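PDB 1UV4: extracellular endo-alpha-(1->5)-L-arabinanase 1 from Bacillus subtilis, which cleaves internal alpha-1,5-L-arabinofuranosidic linkages of linear arabinan and sugar beet arabinan, helping to break down the plant cell wall. Local coordinates for residues D133-A147 / E185-Y197. Numbering follows the deposited sequence.
Sequences DPELTFDKDGNPWLA and EAPTLTYQNGYYY. With CA (calcium ion), chain D.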
ATOM      1  N   ASP A 133       3.110   4.536  -3.143  1.00 12.62           N
ATOM      2  CA  ASP A 133       2.627   3.285  -2.573  1.00 13.07           C
ATOM      3  C   ASP A 133       3.445   2.800  -1.367  1.00 13.89           C
ATOM      4  O   ASP A 133       3.925   1.663  -1.334  1.00 13.74           O
ATOM      5  CB  ASP A 133       2.501   2.145  -3.579  1.00 13.19           C
ATOM      6  CG  ASP A 133       1.549   2.433  -4.686  1.00 17.16           C
ATOM      7  OD1 ASP A 133       0.785   3.436  -4.698  1.00 17.30           O
ATOM      8  OD2 ASP A 133       1.514   1.633  -5.661  1.00 18.42           O
ATOM      9  N   PRO A 134       3.608   3.667  -0.350  1.00 13.22           N
ATOM     10  CA  PRO A 134       4.412   3.283   0.829  1.00 13.68           C
ATOM     11  C   PRO A 134       3.834   2.179   1.666  1.00 13.72           C
ATOM     12  O   PRO A 134       2.622   2.040   1.764  1.00 13.63           O
ATOM     13  CB  PRO A 134       4.427   4.558   1.664  1.00 14.86           C
ATOM     14  CG  PRO A 134       3.176   5.328   1.228  1.00 14.40           C
ATOM     15  CD  PRO A 134       3.023   5.017  -0.203  1.00 12.45           C
ATOM     16  N   GLU A 135       4.717   1.449   2.328  1.00 13.27           N
ATOM     17  CA  GLU A 135       4.363   0.414   3.266  1.00 14.18           C
ATOM     18  C   GLU A 135       5.365   0.437   4.412  1.00 14.49           C
ATOM     19  O   GLU A 135       6.534   0.163   4.214  1.00 14.71           O
ATOM     20  CB  GLU A 135       4.421  -0.943   2.545  1.00 14.50           C
ATOM     21  CG  GLU A 135       4.558  -2.174   3.406  1.00 16.52           C
ATOM     22  CD  GLU A 135       3.332  -2.524   4.212  1.00 16.58           C
ATOM     23  OE1 GLU A 135       2.433  -1.658   4.384  1.00 16.77           O
ATOM     24  OE2 GLU A 135       3.223  -3.692   4.705  1.00 16.93           O
ATOM     25  N   LEU A 136       4.885   0.689   5.613  1.00 12.68           N
ATOM     26  CA  LEU A 136       5.693   0.604   6.830  1.00 13.82           C
ATOM     27  C   LEU A 136       5.637  -0.843   7.305  1.00 12.80           C
ATOM     28  O   LEU A 136       4.565  -1.464   7.431  1.00 13.88           O
ATOM     29  CB  LEU A 136       5.124   1.550   7.901  1.00 12.58           C
ATOM     30  CG  LEU A 136       5.845   1.506   9.245  1.00 12.82           C
ATOM     31  CD1 LEU A 136       7.311   1.933   9.171  1.00 13.23           C
ATOM     32  CD2 LEU A 136       5.119   2.431  10.241  1.00 13.65           C
ATOM     33  N   THR A 137       6.814  -1.394   7.578  1.00 13.39           N
ATOM     34  CA  THR A 137       6.886  -2.722   8.135  1.00 12.89           C
ATOM     35  C   THR A 137       7.938  -2.745   9.244  1.00 13.06           C
ATOM     36  O   THR A 137       8.644  -1.776   9.471  1.00 13.87           O
ATOM     37  CB  THR A 137       7.157  -3.738   7.015  1.00 14.67           C
ATOM     38  OG1 THR A 137       7.070  -5.074   7.528  1.00 14.51           O
ATOM     39  CG2 THR A 137       8.539  -3.618   6.458  1.00 16.87           C
ATOM     40  N   PHE A 138       7.965  -3.846   9.938  1.00 13.42           N
ATOM     41  CA  PHE A 138       8.874  -4.049  11.069  1.00 14.00           C
ATOM     42  C   PHE A 138       9.630  -5.329  10.899  1.00 15.19           C
ATOM     43  O   PHE A 138       9.058  -6.369  10.518  1.00 17.16           O
ATOM     44  CB  PHE A 138       8.136  -3.995  12.396  1.00 14.13           C
ATOM     45  CG  PHE A 138       7.404  -2.712  12.583  1.00 15.64           C
ATOM     46  CD1 PHE A 138       8.036  -1.598  13.119  1.00 16.09           C
ATOM     47  CD2 PHE A 138       6.103  -2.583  12.106  1.00 17.87           C
ATOM     48  CE1 PHE A 138       7.373  -0.409  13.234  1.00 18.86           C
ATOM     49  CE2 PHE A 138       5.466  -1.388  12.215  1.00 19.28           C
ATOM     50  CZ  PHE A 138       6.090  -0.313  12.760  1.00 19.08           C
ATOM     51  N   ASP A 139      10.929  -5.261  11.186  1.00 14.24           N
ATOM     52  CA  ASP A 139      11.756  -6.447  11.032  1.00 13.50           C
ATOM     53  C   ASP A 139      11.682  -7.333  12.279  1.00 12.38           C
ATOM     54  O   ASP A 139      10.901  -7.070  13.219  1.00 12.98           O
ATOM     55  CB  ASP A 139      13.202  -6.058  10.641  1.00 13.60           C
ATOM     56  CG  ASP A 139      13.940  -5.275  11.720  1.00 14.20           C
ATOM     57  OD1 ASP A 139      13.605  -5.370  12.920  1.00 11.82           O
ATOM     58  OD2 ASP A 139      14.931  -4.557  11.479  1.00 13.61           O
ATOM     59  N   LYS A 140      12.429  -8.431  12.287  1.00 12.37           N
ATOM     60  CA  LYS A 140      12.368  -9.346  13.405  1.00 12.42           C
ATOM     61  C   LYS A 140      12.742  -8.758  14.765  1.00 11.68           C
ATOM     62  O   LYS A 140      12.377  -9.306  15.816  1.00 11.65           O
ATOM     63  CB  LYS A 140      13.228 -10.594  13.134  1.00 13.24           C
ATOM     64  CG  LYS A 140      14.689 -10.354  13.192  1.00 16.93           C
ATOM     65  CD  LYS A 140      15.481 -11.655  13.300  1.00 20.14           C
ATOM     66  CE  LYS A 140      15.741 -12.077  14.763  1.00 23.00           C
ATOM     67  NZ  LYS A 140      16.729 -11.237  15.623  1.00 21.06           N
ATOM     68  N   ASP A 141      13.502  -7.658  14.754  1.00 12.74           N
ATOM     69  CA  ASP A 141      13.833  -6.912  15.966  1.00 13.32           C
ATOM     70  C   ASP A 141      12.878  -5.778  16.242  1.00 12.73           C
ATOM     71  O   ASP A 141      13.147  -4.977  17.109  1.00 13.17           O
ATOM     72  CB  ASP A 141      15.228  -6.305  15.844  1.00 13.60           C
ATOM     73  CG  ASP A 141      16.273  -7.326  15.587  1.00 19.02           C
ATOM     74  OD1 ASP A 141      16.169  -8.417  16.175  1.00 20.34           O
ATOM     75  OD2 ASP A 141      17.213  -7.110  14.777  1.00 27.87           O
ATOM     76  N   GLY A 142      11.747  -5.759  15.561  1.00 11.25           N
ATOM     77  CA  GLY A 142      10.761  -4.726  15.751  1.00 12.92           C
ATOM     78  C   GLY A 142      11.078  -3.358  15.232  1.00 13.68           C
ATOM     79  O   GLY A 142      10.359  -2.420  15.519  1.00 14.64           O
ATOM     80  N   ASN A 143      12.124  -3.242  14.428  1.00 12.59           N
ATOM     81  CA  ASN A 143      12.533  -1.955  13.912  1.00 11.22           C
ATOM     82  C   ASN A 143      11.982  -1.649  12.519  1.00 11.33           C
ATOM     83  O   ASN A 143      11.795  -2.544  11.708  1.00 12.24           O
ATOM     84  CB  ASN A 143      14.034  -1.884  13.925  1.00 12.15           C
ATOM     85  CG  ASN A 143      14.591  -1.981  15.332  1.00 11.35           C
ATOM     86  OD1 ASN A 143      14.029  -1.452  16.325  1.00 13.86           O
ATOM     87  ND2 ASN A 143      15.720  -2.650  15.445  1.00 14.30           N
ATOM     88  N   PRO A 144      11.672  -0.380  12.271  1.00 11.48           N
ATOM     89  CA  PRO A 144      10.949   0.012  11.068  1.00 10.98           C
ATOM     90  C   PRO A 144      11.743   0.045   9.760  1.00 11.99           C
ATOM     91  O   PRO A 144      12.889   0.508   9.734  1.00 11.75           O
ATOM     92  CB  PRO A 144      10.446   1.414  11.428  1.00 11.45           C
ATOM     93  CG  PRO A 144      11.515   1.983  12.339  1.00 12.22           C
ATOM     94  CD  PRO A 144      11.927   0.787  13.143  1.00 12.76           C
ATOM     95  N   TRP A 145      11.063  -0.321   8.688  1.00 12.25           N
ATOM     96  CA  TRP A 145      11.539  -0.273   7.319  1.00 11.41           C
ATOM     97  C   TRP A 145      10.369   0.193   6.453  1.00 12.04           C
ATOM     98  O   TRP A 145       9.199   0.035   6.804  1.00 13.48           O
ATOM     99  CB  TRP A 145      11.956  -1.667   6.834  1.00 13.61           C
ATOM    100  CG  TRP A 145      13.169  -2.254   7.454  1.00 12.07           C
ATOM    101  CD1 TRP A 145      13.317  -2.685   8.714  1.00 12.73           C
ATOM    102  CD2 TRP A 145      14.408  -2.541   6.780  1.00 11.84           C
ATOM    103  NE1 TRP A 145      14.575  -3.202   8.911  1.00 13.44           N
ATOM    104  CE2 TRP A 145      15.264  -3.137   7.720  1.00 11.37           C
ATOM    105  CE3 TRP A 145      14.875  -2.351   5.458  1.00 12.15           C
ATOM    106  CZ2 TRP A 145      16.575  -3.523   7.407  1.00 12.60           C
ATOM    107  CZ3 TRP A 145      16.153  -2.783   5.148  1.00 12.72           C
ATOM    108  CH2 TRP A 145      16.990  -3.338   6.125  1.00 10.69           C
ATOM    109  N   LEU A 146      10.712   0.728   5.300  1.00 12.49           N
ATOM    110  CA  LEU A 146       9.687   1.221   4.340  1.00 13.24           C
ATOM    111  C   LEU A 146       9.878   0.570   2.973  1.00 13.84           C
ATOM    112  O   LEU A 146      10.969   0.633   2.404  1.00 13.70           O
ATOM    113  CB  LEU A 146       9.788   2.739   4.168  1.00 13.66           C
ATOM    114  CG  LEU A 146       8.670   3.401   3.318  1.00 16.14           C
ATOM    115  CD1 LEU A 146       7.405   3.520   4.103  1.00 18.35           C
ATOM    116  CD2 LEU A 146       9.190   4.778   2.778  1.00 19.22           C
ATOM    117  N   ALA A 147       8.819  -0.057   2.473  1.00 14.13           N
ATOM    118  CA  ALA A 147       8.793  -0.521   1.072  1.00 13.24           C
ATOM    119  C   ALA A 147       7.913   0.428   0.263  1.00 13.97           C
ATOM    120  O   ALA A 147       7.030   1.108   0.776  1.00 14.36           O
ATOM    121  CB  ALA A 147       8.298  -1.911   0.994  1.00 14.30           C
ATOM    122  N   GLU A 185       3.108  -3.029  -8.325  1.00 11.89           N
ATOM    123  CA  GLU A 185       2.959  -1.899  -7.413  1.00 12.39           C
ATOM    124  C   GLU A 185       2.537  -2.360  -6.039  1.00 11.95           C
ATOM    125  O   GLU A 185       2.262  -3.516  -5.810  1.00 12.21           O
ATOM    126  CB  GLU A 185       1.905  -0.917  -7.963  1.00 12.14           C
ATOM    127  CG  GLU A 185       0.488  -1.490  -8.005  1.00 13.59           C
ATOM    128  CD  GLU A 185      -0.641  -0.461  -8.187  1.00 19.40           C
ATOM    129  OE1 GLU A 185      -0.850  -0.041  -9.327  1.00 15.89           O
ATOM    130  OE2 GLU A 185      -1.396  -0.109  -7.222  1.00 18.92           O
ATOM    131  N   ALA A 186       2.482  -1.408  -5.128  1.00 12.64           N
ATOM    132  CA  ALA A 186       1.650  -1.575  -3.913  1.00 13.35           C
ATOM    133  C   ALA A 186       2.154  -2.709  -3.044  1.00 12.71           C
ATOM    134  O   ALA A 186       1.433  -3.601  -2.689  1.00 13.81           O
ATOM    135  CB  ALA A 186       0.185  -1.766  -4.280  1.00 14.94           C
ATOM    136  N   PRO A 187       3.375  -2.607  -2.579  1.00 12.31           N
ATOM    137  CA  PRO A 187       3.850  -3.654  -1.679  1.00 12.50           C
ATOM    138  C   PRO A 187       3.165  -3.664  -0.308  1.00 11.44           C
ATOM    139  O   PRO A 187       2.743  -2.662   0.222  1.00 11.87           O
ATOM    140  CB  PRO A 187       5.323  -3.310  -1.520  1.00 13.46           C
ATOM    141  CG  PRO A 187       5.350  -1.826  -1.623  1.00 13.06           C
ATOM    142  CD  PRO A 187       4.368  -1.534  -2.758  1.00 13.32           C
ATOM    143  N   THR A 188       3.121  -4.887   0.248  1.00 11.63           N
ATOM    144  CA  THR A 188       2.839  -5.100   1.660  1.00 12.73           C
ATOM    145  C   THR A 188       3.788  -6.181   2.159  1.00 11.56           C
ATOM    146  O   THR A 188       4.099  -7.093   1.449  1.00 13.02           O
ATOM    147  CB  THR A 188       1.324  -5.446   1.908  1.00 14.88           C
ATOM    148  OG1 THR A 188       1.074  -5.478   3.332  1.00 14.58           O
ATOM    149  CG2 THR A 188       0.936  -6.789   1.402  1.00 17.67           C
ATOM    150  N   LEU A 189       4.317  -6.003   3.362  1.00 13.76           N
ATOM    151  CA  LEU A 189       5.413  -6.815   3.858  1.00 12.73           C
ATOM    152  C   LEU A 189       5.225  -7.068   5.323  1.00 13.77           C
ATOM    153  O   LEU A 189       4.995  -6.122   6.067  1.00 14.69           O
ATOM    154  CB  LEU A 189       6.726  -6.050   3.578  1.00 15.54           C
ATOM    155  CG  LEU A 189       8.122  -6.681   3.391  1.00 17.68           C
ATOM    156  CD1 LEU A 189       8.095  -8.135   3.124  0.50 19.19           C
ATOM    157  CD2 LEU A 189       9.041  -5.953   2.389  0.50 18.68           C
ATOM    158  N   THR A 190       5.365  -8.333   5.745  1.00 12.30           N
ATOM    159  CA  THR A 190       5.201  -8.723   7.135  1.00 12.86           C
ATOM    160  C   THR A 190       6.170  -9.840   7.458  1.00 12.41           C
ATOM    161  O   THR A 190       6.595 -10.573   6.562  1.00 13.70           O
ATOM    162  CB  THR A 190       3.736  -9.164   7.385  1.00 13.11           C
ATOM    163  OG1 THR A 190       3.508  -9.409   8.797  1.00 14.74           O
ATOM    164  CG2 THR A 190       3.400 -10.490   6.699  1.00 15.05           C
ATOM    165  N   TYR A 191       6.513  -9.961   8.740  1.00 12.19           N
ATOM    166  CA  TYR A 191       7.360 -11.044   9.223  1.00 12.38           C
ATOM    167  C   TYR A 191       6.502 -12.010  10.058  1.00 13.90           C
ATOM    168  O   TYR A 191       5.897 -11.604  11.062  1.00 13.80           O
ATOM    169  CB  TYR A 191       8.499 -10.437  10.032  1.00 13.33           C
ATOM    170  CG  TYR A 191       9.457 -11.442  10.605  1.00 11.04           C
ATOM    171  CD1 TYR A 191      10.374 -12.093   9.791  1.00 11.53           C
ATOM    172  CD2 TYR A 191       9.409 -11.753  11.950  1.00 12.93           C
ATOM    173  CE1 TYR A 191      11.261 -13.039  10.327  1.00 12.04           C
ATOM    174  CE2 TYR A 191      10.232 -12.701  12.492  1.00 11.56           C
ATOM    175  CZ  TYR A 191      11.177 -13.317  11.685  1.00 13.33           C
ATOM    176  OH  TYR A 191      12.000 -14.250  12.288  1.00 15.12           O
ATOM    177  N   GLN A 192       6.431 -13.277   9.624  1.00 13.90           N
ATOM    178  CA  GLN A 192       5.626 -14.301  10.303  1.00 15.13           C
ATOM    179  C   GLN A 192       6.392 -15.607  10.252  1.00 15.16           C
ATOM    180  O   GLN A 192       6.884 -15.977   9.187  1.00 14.70           O
ATOM    181  CB  GLN A 192       4.292 -14.529   9.573  1.00 16.75           C
ATOM    182  CG  GLN A 192       3.473 -13.309   9.392  1.00 19.06           C
ATOM    183  CD  GLN A 192       2.868 -12.809  10.686  1.00 19.93           C
ATOM    184  OE1 GLN A 192       2.533 -13.603  11.583  1.00 22.84           O
ATOM    185  NE2 GLN A 192       2.754 -11.491  10.810  1.00 23.04           N
ATOM    186  N   ASN A 193       6.490 -16.299  11.386  1.00 14.98           N
ATOM    187  CA  ASN A 193       7.059 -17.663  11.416  1.00 15.41           C
ATOM    188  C   ASN A 193       8.421 -17.792  10.753  1.00 14.19           C
ATOM    189  O   ASN A 193       8.717 -18.762  10.026  1.00 14.93           O
ATOM    190  CB  ASN A 193       6.119 -18.646  10.743  1.00 15.70           C
ATOM    191  CG  ASN A 193       4.725 -18.576  11.280  1.00 19.09           C
ATOM    192  OD1 ASN A 193       4.509 -18.515  12.502  1.00 23.38           O
ATOM    193  ND2 ASN A 193       3.746 -18.594  10.374  1.00 23.84           N
ATOM    194  N   GLY A 194       9.272 -16.834  11.032  1.00 13.36           N
ATOM    195  CA  GLY A 194      10.642 -16.952  10.618  1.00 13.33           C
ATOM    196  C   GLY A 194      10.889 -16.528   9.201  1.00 12.50           C
ATOM    197  O   GLY A 194      12.033 -16.612   8.781  1.00 14.88           O
ATOM    198  N   TYR A 195       9.856 -16.049   8.496  1.00 11.84           N
ATOM    199  CA  TYR A 195      10.017 -15.515   7.145  1.00 12.26           C
ATOM    200  C   TYR A 195       9.464 -14.123   6.978  1.00 11.58           C
ATOM    201  O   TYR A 195       8.458 -13.760   7.580  1.00 11.71           O
ATOM    202  CB  TYR A 195       9.314 -16.372   6.073  1.00 12.61           C
ATOM    203  CG  TYR A 195       9.970 -17.687   5.699  1.00 12.19           C
ATOM    204  CD1 TYR A 195      10.993 -17.729   4.765  1.00 13.97           C
ATOM    205  CD2 TYR A 195       9.529 -18.878   6.260  1.00 15.63           C
ATOM    206  CE1 TYR A 195      11.580 -18.927   4.414  1.00 14.19           C
ATOM    207  CE2 TYR A 195      10.121 -20.075   5.927  1.00 14.73           C
ATOM    208  CZ  TYR A 195      11.128 -20.084   4.993  1.00 14.02           C
ATOM    209  OH  TYR A 195      11.711 -21.293   4.662  1.00 17.52           O
ATOM    210  N   TYR A 196      10.133 -13.383   6.117  1.00 11.12           N
ATOM    211  CA  TYR A 196       9.572 -12.164   5.545  1.00 11.98           C
ATOM    212  C   TYR A 196       8.708 -12.533   4.354  1.00 11.85           C
ATOM    213  O   TYR A 196       9.094 -13.332   3.507  1.00 12.36           O
ATOM    214  CB  TYR A 196      10.677 -11.188   5.157  1.00 11.32           C
ATOM    215  CG  TYR A 196      11.436 -10.702   6.377  1.00 12.45           C
ATOM    216  CD1 TYR A 196      10.954  -9.668   7.170  1.00 12.45           C
ATOM    217  CD2 TYR A 196      12.630 -11.295   6.746  1.00 11.98           C
ATOM    218  CE1 TYR A 196      11.637  -9.208   8.294  1.00 12.28           C
ATOM    219  CE2 TYR A 196      13.324 -10.856   7.869  1.00 11.01           C
ATOM    220  CZ  TYR A 196      12.833  -9.801   8.644  1.00 12.21           C
ATOM    221  OH  TYR A 196      13.537  -9.360   9.749  1.00 11.39           O
ATOM    222  N   TYR A 197       7.509 -11.966   4.308  1.00 11.94           N
ATOM    223  CA  TYR A 197       6.589 -12.140   3.191  1.00 12.33           C
ATOM    224  C   TYR A 197       6.317 -10.833   2.508  1.00 12.72           C
ATOM    225  O   TYR A 197       5.995  -9.848   3.186  1.00 13.93           O
ATOM    226  CB  TYR A 197       5.251 -12.747   3.638  1.00 12.27           C
ATOM    227  CG  TYR A 197       5.385 -14.156   4.161  1.00 11.79           C
ATOM    228  CD1 TYR A 197       5.312 -15.271   3.308  1.00 13.36           C
ATOM    229  CD2 TYR A 197       5.630 -14.386   5.517  1.00 12.49           C
ATOM    230  CE1 TYR A 197       5.474 -16.559   3.797  1.00 13.99           C
ATOM    231  CE2 TYR A 197       5.810 -15.705   6.019  1.00 12.97           C
ATOM    232  CZ  TYR A 197       5.717 -16.781   5.161  1.00 11.43           C
ATOM    233  OH  TYR A 197       5.871 -18.068   5.635  1.00 12.10           O
TER
HETATM  234 CA    CA D1294       0.388  -1.540   5.682  1.00 13.77          CA
HETATM  235  O   HOH W   1       1.729  -0.211  -0.725  1.00 17.27           O
HETATM  236  O   HOH W   2       1.119  -3.666   6.345  1.00 12.88           O
HETATM  237  O   HOH W   3       3.834  -4.175   7.735  1.00 29.63           O
HETATM  238  O   HOH W   4       2.026  -0.666   7.271  1.00 14.60           O
HETATM  239  O   HOH W   5       6.468  -7.333  10.356  1.00 24.89           O
HETATM  240  O   HOH W   6      -0.905  -2.670   7.811  0.50 13.49           O
HETATM  241  O   HOH W   7      -1.015  -0.568   7.259  0.50 15.01           O
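Lys140 lays its CB over one face of the Tyr191 ring, offset toward the rim and 4.0 Å from the ring centroid, a CH-pi contact. Within 185-197, Tyr191 CD1 in turn sits above the centre of one face of the Tyr196 ring. Tyr196 meets the type I turn Asp139-Gly142 differently: its edge faces Asp139 CA, and its OH accepts the backbone N-H of Lys140 (N to OH 2.9 Å). The carboxylate of Asp139 turns back into its own hairpin, where OD2 accepts the indole N-H of Trp145 (NE1), lying close to the plane of that ring. Lys140, Tyr191 and Tyr196 thus join the outer ends of two neighbouring propeller blades, whose innermost strands, 135-138 and 184-192, run nearly parallel. No direct backbone hydrogen bond joins them; side chains and water bridge the gap. Water 5 links Phe138 O to Tyr191 N, and Thr137 OG1, anti to its own N (chi1 -173°), reaches Leu189 O at 2.7 Å from above the carbonyl plane. Deeper in, Glu135 bends at chi2 and divides its carboxylate. OE1 binds calcium at 2.4 Å, beside Asp77 and Asp257. OE2 accepts the N-H of Leu189, 2.9 Å from N, on its anti side and somewhat out of the carboxylate plane. Strand 184-192 thus helps fix the rotation of a metal ligand carried by strand 135-138. At the inner end, Asp133 OD2 lies 3.7 Å from OE2 of Glu185, the inferred proton donor, with the carboxylate planes 41° apart. The closeness fits the role inferred for Asp133, modulating the donor's pKa and orienting it and the substrate.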